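Universal stress protein (Mycobacterium smegmatis, PDB 5AHW) binds cyclic AMP as a member of the universal stress protein A family. Local coordinates at residues Gln5-Gly10 and Ala33-Ala38. Numbering follows the deposited sequence.
With CMP (adenosine-3',5'-cyclic-monophosphate), chain K.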
# COMPACT_ATOMS: atom_id res chain seq x y z
N GLN B 5 -4.12 5.19 -12.52
CA GLN B 5 -4.29 4.79 -13.92
C GLN B 5 -3.51 3.49 -14.25
O GLN B 5 -3.89 2.72 -15.15
CB GLN B 5 -3.77 5.91 -14.86
CG GLN B 5 -4.41 7.30 -14.73
CD GLN B 5 -4.07 8.24 -15.93
OE1 GLN B 5 -2.97 8.74 -16.05
NE2 GLN B 5 -5.04 8.45 -16.83
N THR B 6 -2.43 3.26 -13.53
CA THR B 6 -1.53 2.15 -13.87
C THR B 6 -0.99 1.49 -12.62
O THR B 6 -0.27 2.10 -11.87
CB THR B 6 -0.37 2.65 -14.76
OG1 THR B 6 -0.87 3.25 -15.97
CG2 THR B 6 0.53 1.49 -15.17
N VAL B 7 -1.34 0.24 -12.41
CA VAL B 7 -0.95 -0.46 -11.19
C VAL B 7 -0.04 -1.62 -11.60
O VAL B 7 -0.35 -2.35 -12.53
CB VAL B 7 -2.16 -1.04 -10.50
CG1 VAL B 7 -1.77 -1.80 -9.28
CG2 VAL B 7 -3.15 0.05 -10.10
N VAL B 8 1.07 -1.76 -10.92
CA VAL B 8 1.98 -2.86 -11.12
C VAL B 8 1.98 -3.80 -9.93
O VAL B 8 2.13 -3.34 -8.81
CB VAL B 8 3.41 -2.34 -11.31
CG1 VAL B 8 4.37 -3.53 -11.38
CG2 VAL B 8 3.54 -1.59 -12.66
N VAL B 9 1.82 -5.10 -10.19
CA VAL B 9 1.83 -6.11 -9.16
C VAL B 9 2.84 -7.16 -9.49
O VAL B 9 2.96 -7.60 -10.62
CB VAL B 9 0.43 -6.72 -8.85
CG1 VAL B 9 -0.22 -7.48 -10.03
CG2 VAL B 9 0.50 -7.62 -7.59
N GLY B 10 3.61 -7.53 -8.47
CA GLY B 10 4.65 -8.55 -8.57
C GLY B 10 4.15 -9.85 -8.01
O GLY B 10 3.58 -9.87 -6.93
N ALA B 33 -8.13 1.08 -13.82
CA ALA B 33 -6.73 1.17 -14.26
C ALA B 33 -6.23 -0.01 -15.06
O ALA B 33 -6.74 -1.12 -14.98
CB ALA B 33 -5.82 1.42 -13.08
N LYS B 34 -5.19 0.25 -15.82
CA LYS B 34 -4.41 -0.82 -16.39
C LYS B 34 -3.69 -1.56 -15.23
O LYS B 34 -3.02 -0.92 -14.42
CB LYS B 34 -3.39 -0.22 -17.35
CG LYS B 34 -2.53 -1.23 -18.07
CD LYS B 34 -1.79 -0.58 -19.24
CE LYS B 34 -0.67 -1.49 -19.77
NZ LYS B 34 -0.26 -1.20 -21.19
N LEU B 35 -3.83 -2.88 -15.18
CA LEU B 35 -3.00 -3.71 -14.37
C LEU B 35 -1.85 -4.43 -15.14
O LEU B 35 -2.08 -5.09 -16.18
CB LEU B 35 -3.84 -4.75 -13.71
CG LEU B 35 -3.11 -5.66 -12.74
CD1 LEU B 35 -2.75 -4.95 -11.47
CD2 LEU B 35 -4.02 -6.83 -12.39
N ILE B 36 -0.64 -4.31 -14.59
CA ILE B 36 0.54 -4.96 -15.15
C ILE B 36 0.98 -6.00 -14.12
O ILE B 36 1.33 -5.67 -12.99
CB ILE B 36 1.63 -3.92 -15.49
CG1 ILE B 36 1.12 -2.95 -16.55
CG2 ILE B 36 2.87 -4.60 -16.06
CD1 ILE B 36 2.05 -1.80 -16.91
N ILE B 37 0.91 -7.27 -14.49
CA ILE B 37 1.39 -8.32 -13.63
C ILE B 37 2.82 -8.63 -14.06
O ILE B 37 3.08 -8.98 -15.23
CB ILE B 37 0.51 -9.59 -13.74
CG1 ILE B 37 -0.98 -9.25 -13.54
CG2 ILE B 37 0.97 -10.68 -12.75
CD1 ILE B 37 -1.93 -10.43 -13.63
N ALA B 38 3.76 -8.53 -13.12
CA ALA B 38 5.16 -8.80 -13.40
C ALA B 38 5.73 -9.97 -12.60
O ALA B 38 5.42 -10.15 -11.41
CB ALA B 38 5.98 -7.53 -13.14
P CMP K . 4.27 -12.40 -1.32
O1P CMP K . 2.86 -12.38 -0.73
O2P CMP K . 4.68 -13.77 -1.60
O5' CMP K . 5.34 -11.59 -0.49
C5' CMP K . 6.58 -11.05 -1.00
C4' CMP K . 6.26 -10.43 -2.33
O4' CMP K . 7.41 -10.02 -3.07
C3' CMP K . 5.55 -11.34 -3.27
O3' CMP K . 4.26 -11.60 -2.73
C2' CMP K . 5.64 -10.56 -4.59
O2' CMP K . 4.71 -9.48 -4.69
C1' CMP K . 7.06 -10.01 -4.46
N9 CMP K . 7.95 -10.93 -5.21
C8 CMP K . 8.74 -11.90 -4.71
N7 CMP K . 9.35 -12.58 -5.69
C5 CMP K . 8.97 -12.04 -6.83
C6 CMP K . 9.28 -12.25 -8.25
N6 CMP K . 10.12 -13.21 -8.61
N1 CMP K . 8.67 -11.47 -9.16
C2 CMP K . 7.82 -10.50 -8.82
N3 CMP K . 7.48 -10.26 -7.54
C4 CMP K . 8.02 -10.98 -6.53
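Strands 6-10 and 34-41 are the two parallel strands of a beta-alpha-beta crossover, joined through helix 15-31, in the five-stranded parallel sheet of the universal stress protein fold; Thr6 pairs with Lys34 and Gly10 with Ala38. Val7 and Val9 each use both N and O: Val7 bonds to Lys34 O and Ile36 N, Val9 to Ile36 O and Ala38 N, the last almost straight (Ala38 N to Val9 O 2.8 Å, N-H...O 173°). The first bond, Lys34 N to Gln5 O, is the bent one, its donor tilted 32° from the carbonyl plane. On the sheet face of Val7, Val9, Leu35 and Ile37, Leu35 CD1 is the shared tip, 4.0 Å from Val7 CG1 and 3.9 Å from Val9 CG1. Val9 has CG1 between its backbone N and carbonyl carbon (chi1 63°), which also brings that methyl to Ile37 CG1; helix 65-80 packs on Leu35 and Ile37. The other face carries Val8 CG2 against Ile36 CB, with Leu102 of helix 95-105 touching both residues. Strand 6-10 ends at the cyclic AMP pocket, and Ala38 lines it: adenine C2 lies 3.5 Å from Ala38 O, and the ribose hydroxyl O2' donates a short hydrogen bond to Gly10 O, 2.5 Å.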